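Local coordinates for protein GH127 beta-L-arabinofuranoside (Geobacillus stearothermophilus, PDB 4QK0) that probably hydrolyses beta-L-arabinofuranosides, as a glycoside hydrolase of family GH127, at residues Ala171-Arg180 with Tyr210-Gln220; Lys81-Glu91 with Pro415-His426. All blocks are in the same frame, centred on the assembly; numbering follows the deposited sequence.

Contact 1 (Ala171-Arg180 with Tyr210-Gln220); sequences ADYIGTVFGR and YLKLSQYFIDQ
Tyr210 reaches across to Asp172 and donates its hydroxyl proton to Asp172 OD1, with Tyr210 OH 2.5 Å away. OD1 is met on its syn side, 34° out of the carboxylate plane. The same ring leans on Ala171, whose CB lies 3.6 Å from Tyr210 CE1. A phenylalanine at Tyr210 would probably keep the apolar touch on Ala171 but leave the Asp172 carboxylate without this donor. Further along, Leu213 packs CD2 3.8 Å from Gly175 CA and also meets Ile174 CG2. With CG anti to the backbone N (chi1 -177°), Leu213 extends its two methyls to the bare backbone of Gly175. Ile174 CG2 also sits at the edge of the Phe217 ring, in its plane. Phe217 CE1 lies 3.9 Å from Phe178 CB.

These residues join helices 162-177 and 208-220 of the (alpha/alpha)6 barrel, the fold of the GH127 catalytic domain. The segment axes cross at 47° and come within 10.6 Å.

Past the helix end, Gly179 CA lies over one face of the Tyr216 ring, a CH-pi contact 3.8 Å from the centroid. Tyr216 OH hydrogen-bonds to Gly187 O, which probably helps to hold the ring in place. Arg180 NH1 donates to Gln220 OE1 at 3.1 Å, on a lone pair in the carbonyl plane. Leu141 of helix 140-158 backs Ile174, Phe178 and Phe217.

Contact 2 (Lys81-Glu91 with Pro415-His426); sequences KWLEAVAYLLE and PNLARLIASIGH
The Glu84 carboxylate is gripped at both oxygens, by Arg419 across the contact and by Tyr88 of its own helix. Arg419 NH1 forms a salt bridge to Glu84 OE1 at 2.7 Å, on the syn side, with the carboxylate and guanidinium planes 82° apart. Tyr88 OH donates to Glu84 OE2 at 2.6 Å, on the anti lone pair. The salt bridge links helices 76-92 and 413-422 in the (alpha/alpha)6 barrel of the GH127 catalytic domain. The two segments run nearly parallel, 24° apart. Their axes approach to 8.2 Å, close because small residues face each other. Ala85 CB lies 3.8 Å from Arg419 CA and also touches Ala418 CB. Ala422 CB meets Tyr88 CB and Leu89 CD2. Arg419 CG stands between the backbone N and carbonyl carbon (chi1 68°), and the chain then runs straight to NE, carrying the guanidinium to Glu84. His146 of helix 140-158 and Phe342 of helix 334-350 also touch Arg419. The Tyr88 ring lies between its own helix and Ser423, just past the end of helix 413-422. Glu84 O lies over one face, and Ser423 CB makes a CH-pi contact on the opposite face, 3.6 Å from the centroid. A water joins the backbones by donating to Tyr88 O at 3.0 Å and to Ala422 O at 2.7 Å.

In the fold
From the N terminus, the chain first lays down residues 81-91 on helix 76-92. It then passes through helix 140-158 to residues 171-180. Contact 1 closes a short loop of 29 residues, which includes helix 194-205, when the chain returns at 210-220. Contact 2 closes much later, after 323 intervening residues, when 415-426 packs on 81-91. The short loop of contact 1 therefore lies wholly within the long one, and the two do not cross. Contact 2 ties early and late helices of the catalytic domain. Contact 1 joins helices 162-177 and 208-220, on either side of helix 194-205 in sequence, farther from the centre of the chain. Their centres are 27 Å apart, and helix 140-158 touches both.

Contact 1 (Ala171-Arg180 with Tyr210-Gln220)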
loop_
_atom_site.group_PDB
_atom_site.type_symbol
_atom_site.label_atom_id
_atom_site.label_comp_id
_atom_site.label_asym_id
_atom_site.label_seq_id
_atom_site.Cartn_x
_atom_site.Cartn_y
_atom_site.Cartn_z
ATOM N N ALA A 171 30.752 -29.983 -0.088
ATOM C CA ALA A 171 30.515 -29.697 1.359
ATOM C C ALA A 171 31.837 -29.695 2.169
ATOM O O ALA A 171 32.096 -28.818 3.004
ATOM C CB ALA A 171 29.546 -30.712 1.930
ATOM N N ASP A 172 32.711 -30.651 1.868
ATOM C CA ASP A 172 34.040 -30.683 2.522
ATOM C C ASP A 172 34.835 -29.456 2.169
ATOM O O ASP A 172 35.461 -28.849 3.059
ATOM C CB ASP A 172 34.860 -31.943 2.117
ATOM C CG ASP A 172 34.185 -33.252 2.530
ATOM O OD1 ASP A 172 33.346 -33.264 3.459
ATOM O OD2 ASP A 172 34.470 -34.269 1.857
ATOM N N TYR A 173 34.848 -29.084 0.885
ATOM C CA TYR A 173 35.582 -27.876 0.482
ATOM C C TYR A 173 35.028 -26.669 1.230
ATOM O O TYR A 173 35.792 -25.855 1.817
ATOM C CB TYR A 173 35.520 -27.672 -1.037
ATOM C CG TYR A 173 36.109 -26.361 -1.472
ATOM C CD1 TYR A 173 37.393 -26.000 -1.128
ATOM C CD2 TYR A 173 35.325 -25.424 -2.188
ATOM C CE1 TYR A 173 37.897 -24.755 -1.478
ATOM C CE2 TYR A 173 35.814 -24.171 -2.540
ATOM C CZ TYR A 173 37.063 -23.827 -2.184
ATOM O OH TYR A 173 37.539 -22.585 -2.556
ATOM N N ILE A 174 33.698 -26.558 1.280
ATOM C CA ILE A 174 33.079 -25.420 1.982
ATOM C C ILE A 174 33.552 -25.351 3.461
ATOM O O ILE A 174 33.805 -24.300 4.009
ATOM C CB ILE A 174 31.548 -25.531 1.901
ATOM C CG1 ILE A 174 31.085 -25.208 0.467
ATOM C CG2 ILE A 174 30.861 -24.619 2.940
ATOM C CD1 ILE A 174 29.662 -25.604 0.231
ATOM N N GLY A 175 33.661 -26.521 4.065
ATOM C CA GLY A 175 34.173 -26.682 5.438
ATOM C C GLY A 175 35.589 -26.201 5.625
ATOM O O GLY A 175 35.921 -25.707 6.670
ATOM N N THR A 176 36.429 -26.312 4.587
ATOM C CA THR A 176 37.769 -25.766 4.697
ATOM C C THR A 176 37.750 -24.270 4.580
ATOM O O THR A 176 38.590 -23.597 5.170
ATOM C CB THR A 176 38.768 -26.342 3.661
ATOM O OG1 THR A 176 38.402 -25.964 2.324
ATOM C CG2 THR A 176 38.846 -27.905 3.751
ATOM N N VAL A 177 36.833 -23.747 3.791
ATOM C CA VAL A 177 36.849 -22.318 3.483
ATOM C C VAL A 177 36.226 -21.489 4.601
ATOM O O VAL A 177 36.753 -20.428 4.951
ATOM C CB VAL A 177 36.078 -22.034 2.214
ATOM C CG1 VAL A 177 35.892 -20.543 2.032
ATOM C CG2 VAL A 177 36.822 -22.610 1.034
ATOM N N PHE A 178 35.123 -21.960 5.146
ATOM C CA PHE A 178 34.393 -21.165 6.143
ATOM C C PHE A 178 34.566 -21.631 7.584
ATOM O O PHE A 178 34.398 -22.819 7.891
ATOM C CB PHE A 178 32.904 -21.148 5.805
ATOM C CG PHE A 178 32.621 -20.411 4.537
ATOM C CD1 PHE A 178 32.472 -19.055 4.544
ATOM C CD2 PHE A 178 32.605 -21.083 3.337
ATOM C CE1 PHE A 178 32.248 -18.365 3.375
ATOM C CE2 PHE A 178 32.370 -20.409 2.150
ATOM C CZ PHE A 178 32.201 -19.043 2.168
ATOM N N GLY A 179 34.833 -20.684 8.471
ATOM C CA GLY A 179 34.913 -21.010 9.885
ATOM C C GLY A 179 35.650 -19.954 10.657
ATOM O O GLY A 179 35.943 -18.888 10.118
ATOM N N ARG A 180 35.995 -20.272 11.909
ATOM C CA ARG A 180 36.713 -19.327 12.760
ATOM C C ARG A 180 38.211 -19.564 12.738
ATOM O O ARG A 180 38.964 -18.819 13.337
ATOM C CB ARG A 180 36.172 -19.426 14.172
ATOM C CG ARG A 180 34.676 -19.254 14.247
ATOM C CD ARG A 180 34.118 -19.413 15.651
ATOM N NE ARG A 180 34.696 -18.539 16.656
ATOM C CZ ARG A 180 34.129 -17.445 17.178
ATOM N NH1 ARG A 180 32.927 -17.018 16.800
ATOM N NH2 ARG A 180 34.793 -16.760 18.117
ATOM N N TYR A 210 29.574 -32.071 9.042
ATOM C CA TYR A 210 28.491 -31.385 8.357
ATOM C C TYR A 210 27.567 -30.756 9.398
ATOM O O TYR A 210 27.131 -29.583 9.273
ATOM C CB TYR A 210 27.740 -32.345 7.406
ATOM C CG TYR A 210 28.631 -32.921 6.305
ATOM C CD1 TYR A 210 29.706 -32.214 5.809
ATOM C CD2 TYR A 210 28.393 -34.170 5.767
ATOM C CE1 TYR A 210 30.514 -32.729 4.798
ATOM C CE2 TYR A 210 29.214 -34.700 4.774
ATOM C CZ TYR A 210 30.283 -33.982 4.306
ATOM O OH TYR A 210 31.117 -34.486 3.304
ATOM N N LEU A 211 27.329 -31.514 10.449
ATOM C CA LEU A 211 26.544 -31.035 11.593
ATOM C C LEU A 211 27.207 -29.864 12.272
ATOM O O LEU A 211 26.581 -28.822 12.495
ATOM C CB LEU A 211 26.322 -32.159 12.570
ATOM C CG LEU A 211 25.635 -31.761 13.855
ATOM C CD1 LEU A 211 24.198 -31.407 13.565
ATOM C CD2 LEU A 211 25.696 -32.927 14.826
ATOM N N LYS A 212 28.510 -29.956 12.460
ATOM C CA LYS A 212 29.245 -28.837 13.042
ATOM C C LYS A 212 29.364 -27.585 12.143
ATOM O O LYS A 212 29.428 -26.462 12.609
ATOM C CB LYS A 212 30.623 -29.316 13.425
ATOM C CG LYS A 212 30.582 -30.251 14.625
ATOM C CD LYS A 212 31.839 -30.077 15.467
ATOM C CE LYS A 212 32.943 -31.039 15.082
ATOM N NZ LYS A 212 32.912 -32.216 16.003
ATOM N N LEU A 213 29.466 -27.812 10.846
ATOM C CA LEU A 213 29.539 -26.723 9.912
ATOM C C LEU A 213 28.168 -25.955 9.902
ATOM O O LEU A 213 28.140 -24.753 10.005
ATOM C CB LEU A 213 29.888 -27.296 8.520
ATOM C CG LEU A 213 30.073 -26.259 7.441
ATOM C CD1 LEU A 213 31.173 -25.312 7.853
ATOM C CD2 LEU A 213 30.400 -26.912 6.115
ATOM N N SER A 214 27.072 -26.689 9.853
ATOM C CA SER A 214 25.728 -26.114 10.017
ATOM C C SER A 214 25.652 -25.276 11.267
ATOM O O SER A 214 25.310 -24.087 11.221
ATOM C CB SER A 214 24.671 -27.218 10.062
ATOM O OG SER A 214 23.346 -26.691 10.164
ATOM N N GLN A 215 26.075 -25.847 12.396
ATOM C CA GLN A 215 26.127 -25.089 13.663
ATOM C C GLN A 215 26.992 -23.856 13.584
ATOM O O GLN A 215 26.629 -22.793 14.133
ATOM C CB GLN A 215 26.638 -25.979 14.823
ATOM C CG GLN A 215 26.444 -25.344 16.201
ATOM C CD GLN A 215 24.974 -25.352 16.623
ATOM O OE1 GLN A 215 24.364 -26.421 16.699
ATOM N NE2 GLN A 215 24.384 -24.169 16.878
ATOM N N TYR A 216 28.149 -23.975 12.928
ATOM C CA TYR A 216 29.018 -22.833 12.787
ATOM C C TYR A 216 28.280 -21.679 12.047
ATOM O O TYR A 216 28.347 -20.525 12.438
ATOM C CB TYR A 216 30.355 -23.151 12.033
ATOM C CG TYR A 216 30.866 -21.894 11.401
ATOM C CD1 TYR A 216 31.477 -20.917 12.149
ATOM C CD2 TYR A 216 30.593 -21.614 10.061
ATOM C CE1 TYR A 216 31.876 -19.723 11.556
ATOM C CE2 TYR A 216 30.997 -20.439 9.471
ATOM C CZ TYR A 216 31.595 -19.500 10.201
ATOM O OH TYR A 216 31.950 -18.308 9.583
ATOM N N PHE A 217 27.635 -21.995 10.933
ATOM C CA PHE A 217 26.991 -20.927 10.112
ATOM C C PHE A 217 25.884 -20.180 10.900
ATOM O O PHE A 217 25.786 -18.979 10.866
ATOM C CB PHE A 217 26.394 -21.552 8.848
ATOM C CG PHE A 217 27.401 -21.778 7.725
ATOM C CD1 PHE A 217 28.182 -20.761 7.255
ATOM C CD2 PHE A 217 27.526 -23.005 7.151
ATOM C CE1 PHE A 217 29.063 -20.956 6.200
ATOM C CE2 PHE A 217 28.381 -23.213 6.090
ATOM C CZ PHE A 217 29.169 -22.190 5.610
ATOM N N ILE A 218 25.101 -20.943 11.632
ATOM C CA ILE A 218 24.079 -20.404 12.504
ATOM C C ILE A 218 24.653 -19.587 13.668
ATOM O O ILE A 218 24.169 -18.484 13.931
ATOM C CB ILE A 218 23.164 -21.544 13.012
ATOM C CG1 ILE A 218 22.342 -22.134 11.859
ATOM C CG2 ILE A 218 22.262 -21.088 14.134
ATOM C CD1 ILE A 218 21.401 -21.163 11.180
ATOM N N ASP A 219 25.686 -20.091 14.342
ATOM C CA ASP A 219 26.249 -19.350 15.487
ATOM C C ASP A 219 27.000 -18.130 15.073
ATOM O O ASP A 219 27.084 -17.193 15.844
ATOM C CB ASP A 219 27.163 -20.224 16.395
ATOM C CG ASP A 219 26.405 -21.331 17.069
ATOM O OD1 ASP A 219 25.159 -21.190 17.296
ATOM O OD2 ASP A 219 27.056 -22.355 17.390
ATOM N N GLN A 220 27.506 -18.104 13.853
ATOM C CA GLN A 220 28.301 -16.958 13.424
ATOM C C GLN A 220 27.470 -15.764 12.910
ATOM O O GLN A 220 27.918 -14.621 12.946
ATOM C CB GLN A 220 29.225 -17.367 12.308
ATOM C CG GLN A 220 30.314 -16.353 12.058
ATOM C CD GLN A 220 31.271 -16.190 13.243
ATOM O OE1 GLN A 220 31.463 -17.090 14.039
ATOM N NE2 GLN A 220 31.880 -15.034 13.334
#

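Contact 2 (Lys81-Glu91 with Pro415-His426)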
loop_
_atom_site.group_PDB
_atom_site.type_symbol
_atom_site.label_atom_id
_atom_site.label_comp_id
_atom_site.label_asym_id
_atom_site.label_seq_id
_atom_site.Cartn_x
_atom_site.Cartn_y
_atom_site.Cartn_z
ATOM N N LYS A 81 16.658 -27.881 -7.710
ATOM C CA LYS A 81 15.284 -28.086 -7.244
ATOM C C LYS A 81 14.546 -29.021 -8.139
ATOM O O LYS A 81 13.676 -29.784 -7.665
ATOM C CB LYS A 81 14.513 -26.766 -7.130
ATOM C CG LYS A 81 15.015 -25.860 -6.008
ATOM C CD LYS A 81 14.470 -24.437 -6.195
ATOM C CE LYS A 81 14.918 -23.519 -5.088
ATOM N NZ LYS A 81 14.624 -22.122 -5.477
ATOM N N TRP A 82 14.848 -28.964 -9.444
ATOM C CA TRP A 82 14.193 -29.882 -10.379
ATOM C C TRP A 82 14.663 -31.331 -10.056
ATOM O O TRP A 82 13.829 -32.250 -9.927
ATOM C CB TRP A 82 14.478 -29.475 -11.841
ATOM C CG TRP A 82 13.852 -30.330 -12.893
ATOM C CD1 TRP A 82 12.627 -30.154 -13.475
ATOM C CD2 TRP A 82 14.397 -31.518 -13.475
ATOM N NE1 TRP A 82 12.384 -31.166 -14.369
ATOM C CE2 TRP A 82 13.461 -31.997 -14.404
ATOM C CE3 TRP A 82 15.594 -32.204 -13.325
ATOM C CZ2 TRP A 82 13.680 -33.145 -15.162
ATOM C CZ3 TRP A 82 15.820 -33.332 -14.108
ATOM C CH2 TRP A 82 14.868 -33.787 -15.005
ATOM N N LEU A 83 15.972 -31.517 -9.849
ATOM C CA LEU A 83 16.487 -32.865 -9.463
ATOM C C LEU A 83 15.866 -33.389 -8.165
ATOM O O LEU A 83 15.503 -34.554 -8.064
ATOM C CB LEU A 83 17.989 -32.854 -9.323
ATOM C CG LEU A 83 18.758 -32.735 -10.658
ATOM C CD1 LEU A 83 20.210 -32.424 -10.399
ATOM C CD2 LEU A 83 18.633 -34.003 -11.466
ATOM N N GLU A 84 15.687 -32.505 -7.197
ATOM C CA GLU A 84 15.131 -32.904 -5.928
ATOM C C GLU A 84 13.720 -33.376 -6.083
ATOM O O GLU A 84 13.320 -34.424 -5.533
ATOM C CB GLU A 84 15.223 -31.786 -4.886
ATOM C CG GLU A 84 14.831 -32.296 -3.489
ATOM C CD GLU A 84 14.667 -31.210 -2.422
ATOM O OE1 GLU A 84 15.158 -30.095 -2.632
ATOM O OE2 GLU A 84 14.066 -31.501 -1.357
ATOM N N ALA A 85 12.926 -32.635 -6.824
ATOM C CA ALA A 85 11.557 -33.103 -7.079
ATOM C C ALA A 85 11.519 -34.434 -7.843
ATOM O O ALA A 85 10.666 -35.288 -7.591
ATOM C CB ALA A 85 10.788 -32.067 -7.859
ATOM N N VAL A 86 12.396 -34.568 -8.823
ATOM C CA VAL A 86 12.446 -35.786 -9.643
ATOM C C VAL A 86 12.756 -36.990 -8.756
ATOM O O VAL A 86 12.088 -37.996 -8.848
ATOM C CB VAL A 86 13.488 -35.622 -10.776
ATOM C CG1 VAL A 86 13.943 -36.961 -11.305
ATOM C CG2 VAL A 86 12.919 -34.785 -11.912
ATOM N N ALA A 87 13.724 -36.824 -7.856
ATOM C CA ALA A 87 14.003 -37.822 -6.803
ATOM C C ALA A 87 12.783 -38.290 -6.090
ATOM O O ALA A 87 12.538 -39.511 -5.975
ATOM C CB ALA A 87 14.986 -37.261 -5.800
ATOM N N TYR A 88 11.948 -37.347 -5.635
ATOM C CA TYR A 88 10.738 -37.743 -4.911
ATOM C C TYR A 88 9.758 -38.419 -5.827
ATOM O O TYR A 88 9.010 -39.316 -5.392
ATOM C CB TYR A 88 10.062 -36.557 -4.210
ATOM C CG TYR A 88 10.956 -35.830 -3.223
ATOM C CD1 TYR A 88 11.736 -36.524 -2.317
ATOM C CD2 TYR A 88 10.997 -34.448 -3.188
ATOM C CE1 TYR A 88 12.541 -35.860 -1.393
ATOM C CE2 TYR A 88 11.812 -33.772 -2.289
ATOM C CZ TYR A 88 12.575 -34.482 -1.388
ATOM O OH TYR A 88 13.389 -33.812 -0.515
ATOM N N LEU A 89 9.710 -37.983 -7.084
ATOM C CA LEU A 89 8.795 -38.632 -8.024
ATOM C C LEU A 89 9.173 -40.101 -8.235
ATOM O O LEU A 89 8.296 -40.981 -8.311
ATOM C CB LEU A 89 8.774 -37.902 -9.353
ATOM C CG LEU A 89 7.975 -36.594 -9.261
ATOM C CD1 LEU A 89 8.114 -35.846 -10.577
ATOM C CD2 LEU A 89 6.524 -36.808 -8.977
ATOM N N LEU A 90 10.473 -40.347 -8.341
ATOM C CA LEU A 90 10.985 -41.695 -8.522
ATOM C C LEU A 90 10.763 -42.617 -7.343
ATOM O O LEU A 90 10.756 -43.812 -7.545
ATOM C CB LEU A 90 12.472 -41.666 -8.856
ATOM C CG LEU A 90 12.838 -40.983 -10.174
ATOM C CD1 LEU A 90 14.338 -40.886 -10.350
ATOM C CD2 LEU A 90 12.232 -41.699 -11.378
ATOM N N GLU A 91 10.610 -42.096 -6.124
ATOM C CA GLU A 91 10.225 -42.924 -4.971
ATOM C C GLU A 91 8.842 -43.508 -5.125
ATOM O O GLU A 91 8.559 -44.530 -4.525
ATOM C CB GLU A 91 10.186 -42.119 -3.670
ATOM C CG GLU A 91 11.527 -41.775 -3.062
ATOM C CD GLU A 91 11.428 -41.154 -1.669
ATOM O OE1 GLU A 91 10.420 -40.469 -1.377
ATOM O OE2 GLU A 91 12.368 -41.344 -0.850
ATOM N N PRO A 415 9.342 -25.351 -9.525
ATOM C CA PRO A 415 10.132 -26.503 -9.019
ATOM C C PRO A 415 10.134 -26.555 -7.488
ATOM O O PRO A 415 10.390 -27.645 -6.889
ATOM C CB PRO A 415 11.554 -26.250 -9.569
ATOM C CG PRO A 415 11.642 -24.773 -9.766
ATOM C CD PRO A 415 10.230 -24.289 -10.056
ATOM N N ASN A 416 9.833 -25.385 -6.887
ATOM C CA ASN A 416 9.598 -25.309 -5.478
ATOM C C ASN A 416 8.316 -26.021 -5.108
ATOM O O ASN A 416 8.387 -26.919 -4.273
ATOM C CB ASN A 416 9.722 -23.900 -4.921
ATOM C CG ASN A 416 10.901 -23.753 -3.939
ATOM O OD1 ASN A 416 11.914 -23.158 -4.292
ATOM N ND2 ASN A 416 10.776 -24.308 -2.715
ATOM N N LEU A 417 7.152 -25.696 -5.672
ATOM C CA LEU A 417 5.941 -26.458 -5.288
ATOM C C LEU A 417 6.036 -27.923 -5.636
ATOM O O LEU A 417 5.578 -28.755 -4.903
ATOM C CB LEU A 417 4.681 -25.963 -5.931
ATOM C CG LEU A 417 3.770 -25.073 -5.097
ATOM C CD1 LEU A 417 2.651 -24.594 -6.016
ATOM C CD2 LEU A 417 3.177 -25.758 -3.872
ATOM N N ALA A 418 6.618 -28.221 -6.764
ATOM C CA ALA A 418 6.815 -29.606 -7.166
ATOM C C ALA A 418 7.535 -30.418 -6.090
ATOM O O ALA A 418 7.129 -31.538 -5.822
ATOM C CB ALA A 418 7.617 -29.677 -8.445
ATOM N N ARG A 419 8.632 -29.893 -5.527
ATOM C CA ARG A 419 9.404 -30.700 -4.573
ATOM C C ARG A 419 8.626 -30.948 -3.314
ATOM O O ARG A 419 8.712 -32.043 -2.773
ATOM C CB ARG A 419 10.787 -30.150 -4.289
ATOM C CG ARG A 419 10.852 -28.848 -3.535
ATOM C CD ARG A 419 12.311 -28.448 -3.378
ATOM N NE ARG A 419 12.441 -27.216 -2.631
ATOM C CZ ARG A 419 13.354 -26.971 -1.704
ATOM N NH1 ARG A 419 14.251 -27.895 -1.348
ATOM N NH2 ARG A 419 13.361 -25.783 -1.103
ATOM N N LEU A 420 7.797 -30.001 -2.888
ATOM C CA LEU A 420 6.936 -30.265 -1.745
ATOM C C LEU A 420 5.819 -31.288 -2.017
ATOM O O LEU A 420 5.596 -32.266 -1.245
ATOM C CB LEU A 420 6.306 -28.975 -1.242
ATOM C CG LEU A 420 5.302 -29.157 -0.106
ATOM C CD1 LEU A 420 5.995 -29.761 1.105
ATOM C CD2 LEU A 420 4.700 -27.832 0.292
ATOM N N ILE A 421 5.075 -31.066 -3.097
ATOM C CA ILE A 421 3.934 -31.908 -3.407
ATOM C C ILE A 421 4.422 -33.320 -3.609
ATOM O O ILE A 421 3.791 -34.277 -3.158
ATOM C CB ILE A 421 3.217 -31.394 -4.682
ATOM C CG1 ILE A 421 2.361 -30.159 -4.339
ATOM C CG2 ILE A 421 2.318 -32.455 -5.274
ATOM C CD1 ILE A 421 1.815 -29.447 -5.546
ATOM N N ALA A 422 5.533 -33.461 -4.329
ATOM C CA ALA A 422 6.048 -34.800 -4.662
ATOM C C ALA A 422 6.506 -35.561 -3.417
ATOM O O ALA A 422 6.518 -36.784 -3.415
ATOM C CB ALA A 422 7.184 -34.725 -5.674
ATOM N N SER A 423 6.856 -34.830 -2.362
ATOM C CA SER A 423 7.313 -35.451 -1.140
ATOM C C SER A 423 6.256 -35.436 -0.057
ATOM O O SER A 423 6.584 -35.594 1.102
ATOM C CB SER A 423 8.597 -34.741 -0.648
ATOM O OG SER A 423 8.352 -33.386 -0.345
ATOM N N ILE A 424 5.006 -35.188 -0.415
ATOM C CA ILE A 424 3.982 -35.042 0.587
ATOM C C ILE A 424 3.944 -36.261 1.517
ATOM O O ILE A 424 3.636 -36.137 2.715
ATOM C CB ILE A 424 2.594 -34.766 -0.048
ATOM C CG1 ILE A 424 1.512 -34.552 1.000
ATOM C CG2 ILE A 424 2.125 -35.894 -0.900
ATOM C CD1 ILE A 424 1.673 -33.245 1.726
ATOM N N GLY A 425 4.244 -37.427 0.978
ATOM C CA GLY A 425 4.232 -38.657 1.745
ATOM C C GLY A 425 5.136 -38.645 2.950
ATOM O O GLY A 425 4.827 -39.268 3.955
ATOM N N HIS A 426 6.204 -37.867 2.883
ATOM C CA HIS A 426 7.166 -37.761 3.969
ATOM C C HIS A 426 6.627 -36.963 5.153
ATOM O O HIS A 426 7.258 -36.946 6.178
ATOM C CB HIS A 426 8.404 -37.004 3.554
ATOM C CG HIS A 426 9.193 -37.626 2.459
ATOM N ND1 HIS A 426 8.628 -38.502 1.566
ATOM C CD2 HIS A 426 10.475 -37.443 2.052
ATOM C CE1 HIS A 426 9.533 -38.871 0.682
ATOM N NE2 HIS A 426 10.661 -38.243 0.956
HETATM O O HOH W 1 6.145 -38.430 -5.459
#